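Local coordinates for glycoside hydrolase family 61 protein (Myceliophthora thermophila, PDB 5UFV) that cleaves crystalline and amorphous cellulose oxidatively at its glycosidic bonds, using an active-site copper, a reducing agent and oxygen or hydrogen peroxide, at residues G24-N36 and R47-E59. Numbering follows the deposited sequence.
Sequences GQDVIQWQWPDYN and RCNGGTGAALYAE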
loop_
_atom_site.group_PDB
_atom_site.type_symbol
_atom_site.label_atom_id
_atom_site.label_comp_id
_atom_site.label_asym_id
_atom_site.label_seq_id
_atom_site.Cartn_x
_atom_site.Cartn_y
_atom_site.Cartn_z
ATOM N N GLY A 24 23.682 3.653 -0.435
ATOM C CA GLY A 24 23.997 4.974 -0.998
ATOM C C GLY A 24 23.724 5.108 -2.491
ATOM O O GLY A 24 24.038 6.112 -3.084
ATOM N N GLN A 25 23.118 4.099 -3.096
ATOM C CA GLN A 25 22.824 4.128 -4.521
ATOM C C GLN A 25 21.452 4.780 -4.754
ATOM O O GLN A 25 20.521 4.597 -3.968
ATOM C CB GLN A 25 22.888 2.700 -5.068
ATOM C CG GLN A 25 22.083 2.418 -6.329
ATOM C CD GLN A 25 21.428 1.035 -6.312
ATOM O OE1 GLN A 25 21.017 0.536 -5.256
ATOM N NE2 GLN A 25 21.320 0.414 -7.484
ATOM N N ASP A 26 21.339 5.535 -5.848
ATOM C CA ASP A 26 20.077 6.155 -6.267
ATOM C C ASP A 26 18.964 5.123 -6.510
ATOM O O ASP A 26 19.176 4.148 -7.226
ATOM C CB ASP A 26 20.287 6.971 -7.542
ATOM C CG ASP A 26 21.101 8.263 -7.314
ATOM O OD1 ASP A 26 21.215 8.726 -6.163
ATOM O OD2 ASP A 26 21.636 8.822 -8.317
ATOM N N VAL A 27 17.790 5.341 -5.918
ATOM C CA VAL A 27 16.622 4.476 -6.153
ATOM C C VAL A 27 15.315 5.263 -6.332
ATOM O O VAL A 27 15.296 6.475 -6.219
ATOM C CB VAL A 27 16.476 3.398 -5.038
ATOM C CG1 VAL A 27 17.656 2.399 -5.052
ATOM C CG2 VAL A 27 16.337 4.040 -3.657
ATOM N N ILE A 28 14.222 4.583 -6.667
ATOM C CA ILE A 28 12.909 5.252 -6.815
ATOM C C ILE A 28 12.113 5.270 -5.491
ATOM O O ILE A 28 11.168 6.044 -5.325
ATOM C CB ILE A 28 12.060 4.617 -7.933
ATOM C CG1 ILE A 28 11.683 3.170 -7.592
ATOM C CG2 ILE A 28 12.791 4.639 -9.275
ATOM C CD1 ILE A 28 10.506 2.646 -8.398
ATOM N N GLN A 29 12.542 4.427 -4.552
ATOM C CA GLN A 29 11.844 4.187 -3.296
ATOM C C GLN A 29 12.318 5.110 -2.157
ATOM O O GLN A 29 13.525 5.329 -1.981
ATOM C CB GLN A 29 12.050 2.719 -2.872
ATOM C CG GLN A 29 11.042 2.214 -1.854
ATOM C CD GLN A 29 11.308 0.780 -1.409
ATOM O OE1 GLN A 29 12.448 0.414 -1.112
ATOM N NE2 GLN A 29 10.272 -0.035 -1.364
ATOM N N TRP A 30 11.359 5.610 -1.380
ATOM C CA TRP A 30 11.627 6.399 -0.186
ATOM C C TRP A 30 12.170 5.483 0.892
ATOM O O TRP A 30 11.902 4.301 0.893
ATOM C CB TRP A 30 10.343 7.081 0.290
ATOM C CG TRP A 30 9.947 8.258 -0.530
ATOM C CD1 TRP A 30 10.191 8.460 -1.856
ATOM C CD2 TRP A 30 9.209 9.385 -0.091
ATOM N NE1 TRP A 30 9.665 9.676 -2.271
ATOM C CE2 TRP A 30 9.053 10.254 -1.196
ATOM C CE3 TRP A 30 8.667 9.760 1.136
ATOM C CZ2 TRP A 30 8.400 11.450 -1.102
ATOM C CZ3 TRP A 30 8.010 10.955 1.219
ATOM C CH2 TRP A 30 7.891 11.787 0.117
ATOM N N GLN A 31 12.949 6.036 1.805
ATOM C CA GLN A 31 13.700 5.225 2.751
ATOM C C GLN A 31 12.731 4.545 3.688
ATOM O O GLN A 31 11.641 5.022 3.935
ATOM C CB GLN A 31 14.679 6.073 3.584
ATOM C CG GLN A 31 15.644 6.966 2.808
ATOM C CD GLN A 31 15.043 8.322 2.441
ATOM O OE1 GLN A 31 13.810 8.485 2.387
ATOM N NE2 GLN A 31 15.898 9.299 2.182
ATOM N N TRP A 32 13.142 3.413 4.210
ATOM C CA TRP A 32 12.402 2.721 5.247
ATOM C C TRP A 32 13.476 2.119 6.148
ATOM O O TRP A 32 14.589 1.872 5.667
ATOM C CB TRP A 32 11.454 1.681 4.664
ATOM C CG TRP A 32 12.054 0.762 3.652
ATOM C CD1 TRP A 32 12.156 0.987 2.327
ATOM C CD2 TRP A 32 12.616 -0.538 3.890
ATOM N NE1 TRP A 32 12.747 -0.088 1.712
ATOM C CE2 TRP A 32 13.040 -1.040 2.645
ATOM C CE3 TRP A 32 12.805 -1.320 5.035
ATOM C CZ2 TRP A 32 13.631 -2.291 2.489
ATOM C CZ3 TRP A 32 13.419 -2.594 4.887
ATOM C CH2 TRP A 32 13.818 -3.057 3.609
ATOM N N PRO A 33 13.185 1.976 7.453
ATOM C CA PRO A 33 14.249 1.677 8.422
ATOM C C PRO A 33 14.531 0.179 8.609
ATOM O O PRO A 33 15.667 -0.211 8.890
ATOM C CB PRO A 33 13.702 2.281 9.731
ATOM C CG PRO A 33 12.217 2.129 9.625
ATOM C CD PRO A 33 11.882 2.181 8.129
ATOM N N ASP A 34 13.500 -0.644 8.468
ATOM C CA ASP A 34 13.598 -2.066 8.791
ATOM C C ASP A 34 12.209 -2.653 8.587
ATOM O O ASP A 34 11.351 -2.016 7.981
ATOM C CB ASP A 34 14.129 -2.275 10.221
ATOM C CG ASP A 34 13.298 -1.515 11.282
ATOM O OD1 ASP A 34 12.016 -1.485 11.161
ATOM O OD2 ASP A 34 13.928 -0.931 12.218
ATOM N N TYR A 35 11.981 -3.857 9.085
ATOM C CA TYR A 35 10.724 -4.558 8.862
ATOM C C TYR A 35 9.694 -4.434 9.986
ATOM O O TYR A 35 8.680 -5.126 9.962
ATOM C CB TYR A 35 10.991 -6.047 8.665
ATOM C CG TYR A 35 11.587 -6.503 7.350
ATOM C CD1 TYR A 35 11.651 -5.681 6.235
ATOM C CD2 TYR A 35 12.044 -7.820 7.233
ATOM C CE1 TYR A 35 12.197 -6.149 5.043
ATOM C CE2 TYR A 35 12.559 -8.299 6.064
ATOM C CZ TYR A 35 12.651 -7.478 4.968
ATOM O OH TYR A 35 13.176 -8.004 3.805
ATOM N N ASN A 36 9.927 -3.575 10.958
ATOM C CA ASN A 36 8.993 -3.437 12.086
ATOM C C ASN A 36 7.744 -2.703 11.683
ATOM O O ASN A 36 7.791 -1.789 10.889
ATOM C CB ASN A 36 9.605 -2.662 13.249
ATOM C CG ASN A 36 10.782 -3.377 13.877
ATOM O OD1 ASN A 36 10.873 -4.595 13.858
ATOM N ND2 ASN A 36 11.686 -2.613 14.445
ATOM N N ARG A 47 2.708 7.091 6.752
ATOM C CA ARG A 47 2.709 7.543 5.379
ATOM C C ARG A 47 3.690 6.787 4.498
ATOM O O ARG A 47 3.299 6.119 3.546
ATOM C CB ARG A 47 2.999 9.051 5.310
ATOM C CG ARG A 47 2.750 9.662 3.938
ATOM C CD ARG A 47 2.982 11.158 3.924
ATOM N NE ARG A 47 2.026 11.766 4.818
ATOM C CZ ARG A 47 2.066 13.008 5.247
ATOM N NH1 ARG A 47 3.025 13.844 4.856
ATOM N NH2 ARG A 47 1.144 13.391 6.094
ATOM N N CYS A 48 4.967 6.914 4.796
ATOM C CA CYS A 48 6.006 6.301 3.983
ATOM C C CYS A 48 7.077 5.709 4.875
ATOM O O CYS A 48 8.254 5.675 4.509
ATOM C CB CYS A 48 6.623 7.355 3.057
ATOM S SG CYS A 48 5.523 7.998 1.755
ATOM N N ASN A 49 6.664 5.225 6.048
ATOM C CA ASN A 49 7.572 4.586 6.991
ATOM C C ASN A 49 8.742 5.501 7.303
ATOM O O ASN A 49 9.870 5.034 7.449
ATOM C CB ASN A 49 8.067 3.245 6.428
ATOM C CG ASN A 49 8.230 2.163 7.476
ATOM O OD1 ASN A 49 8.393 2.415 8.651
ATOM N ND2 ASN A 49 8.217 0.947 7.028
ATOM N N GLY A 50 8.469 6.805 7.387
ATOM C CA GLY A 50 9.477 7.799 7.787
ATOM C C GLY A 50 10.447 8.245 6.701
ATOM O O GLY A 50 11.274 9.094 6.950
ATOM N N GLY A 51 10.364 7.689 5.497
ATOM C CA GLY A 51 11.172 8.173 4.360
ATOM C C GLY A 51 10.878 9.639 4.052
ATOM O O GLY A 51 9.866 10.207 4.489
ATOM N N THR A 52 11.782 10.258 3.317
ATOM C CA THR A 52 11.670 11.677 2.985
ATOM C C THR A 52 11.732 11.930 1.513
ATOM O O THR A 52 11.338 13.006 1.075
ATOM C CB THR A 52 12.824 12.483 3.581
ATOM O OG1 THR A 52 14.058 11.814 3.299
ATOM C CG2 THR A 52 12.648 12.647 5.102
ATOM N N GLY A 53 12.240 10.963 0.745
ATOM C CA GLY A 53 12.368 11.141 -0.684
ATOM C C GLY A 53 13.285 10.161 -1.346
ATOM O O GLY A 53 13.766 9.224 -0.733
ATOM N N ALA A 54 13.527 10.416 -2.620
ATOM C CA ALA A 54 14.325 9.546 -3.453
ATOM C C ALA A 54 14.812 10.284 -4.700
ATOM O O ALA A 54 14.175 11.227 -5.133
ATOM C CB ALA A 54 13.511 8.330 -3.843
ATOM N N ALA A 55 15.908 9.812 -5.296
ATOM C CA ALA A 55 16.590 10.527 -6.389
ATOM C C ALA A 55 15.992 10.235 -7.762
ATOM O O ALA A 55 16.029 11.096 -8.670
ATOM C CB ALA A 55 18.073 10.181 -6.389
ATOM N N LEU A 56 15.469 9.025 -7.919
ATOM C CA LEU A 56 14.967 8.571 -9.206
ATOM C C LEU A 56 13.454 8.380 -9.234
ATOM O O LEU A 56 12.810 8.353 -8.200
ATOM C CB LEU A 56 15.617 7.236 -9.565
ATOM C CG LEU A 56 17.136 7.225 -9.545
ATOM C CD1 LEU A 56 17.661 5.851 -9.966
ATOM C CD2 LEU A 56 17.720 8.343 -10.413
ATOM N N TYR A 57 12.935 8.200 -10.445
ATOM C CA TYR A 57 11.531 7.898 -10.718
ATOM C C TYR A 57 11.460 6.810 -11.802
ATOM O O TYR A 57 12.382 6.654 -12.594
ATOM C CB TYR A 57 10.794 9.133 -11.225
ATOM C CG TYR A 57 11.495 9.774 -12.397
ATOM C CD1 TYR A 57 11.301 9.296 -13.683
ATOM C CD2 TYR A 57 12.408 10.834 -12.208
ATOM C CE1 TYR A 57 11.965 9.862 -14.765
ATOM C CE2 TYR A 57 13.071 11.400 -13.274
ATOM C CZ TYR A 57 12.844 10.909 -14.550
ATOM O OH TYR A 57 13.497 11.444 -15.632
ATOM N N ALA A 58 10.375 6.044 -11.809
ATOM C CA ALA A 58 10.090 5.143 -12.910
ATOM C C ALA A 58 9.102 5.832 -13.866
ATOM O O ALA A 58 8.187 6.518 -13.418
ATOM C CB ALA A 58 9.499 3.855 -12.370
ATOM N N GLU A 59 9.290 5.658 -15.170
ATOM C CA GLU A 59 8.312 6.123 -16.162
ATOM C C GLU A 59 7.209 5.116 -16.314
ATOM O O GLU A 59 7.435 3.907 -16.225
ATOM C CB GLU A 59 8.957 6.385 -17.527
ATOM C CG GLU A 59 10.094 7.409 -17.454
ATOM C CD GLU A 59 10.082 8.468 -18.548
ATOM O OE1 GLU A 59 9.522 8.232 -19.654
ATOM O OE2 GLU A 59 10.656 9.550 -18.286
HETATM O O HOH W 1 17.720 7.785 -4.073
HETATM O O HOH W 2 15.340 6.861 -1.036
HETATM O O HOH W 3 8.796 -1.711 8.297
#
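One face of the Trp30 indole is covered by the backbone at Thr52-Gly53: Gly53 CA sits 3.4 Å from the centroid of the five-membered ring and only 8° off its normal, a CH-pi contact over the face. Cys48 SG approaches the six-membered ring obliquely, 3.7 Å from Trp30 CE3, and its disulfide partner Cys172 lies on strand 167-177. Trp30 NE1 hydrogen-bonds to Gln174 OE1 of that same strand, which ties the rim of the indole to the sheet while Gly53 lies over the face. At the edge of the Trp32 indole, close to its plane, Gln29 OE1 accepts from Trp32 NE1 at 2.9 Å, and Gln29 NE2 hydrogen-bonds to Val4 O.

Beside the Trp30 indole, the Gln31 chain bends at chi2 (85°) and brings its amide to the Thr52-Gly53 backbone. Thr52 N donates to Gln31 OE1 at 2.8 Å, nearly straight (169°) but tilted from the amide plane; Gly53 N adds a weak second bond to the same oxygen, and Gln31 NE2 reaches Thr52 OG1 weakly.

Two irregular chain segments run antiparallel, as their CA pairing from Asp26-Ala55 to Trp32-Asn49 indicates, on the beta-sandwich core of an AA9 monooxygenase, with 47-59 leading from a short helix to edge strand 58-60. Leu56 N donates to Val27 O at 3.1 Å, while Ile28 CG2 packs on Leu56 CB at 3.8 Å. One water accepts from Val27 N and Ala55 N; another donates to Gln29 O and Gly53 O.

At the end nearer the copper, a type I' turn from Cys48 to Gly51 presents Asn49, whose OD1 lies 3.5 Å from Pro33 CD. Asn49 ND2 donates to Pro170 O and to a water near Asp34 O, and its side chain is about 6 Å from that of the copper-binding Tyr169.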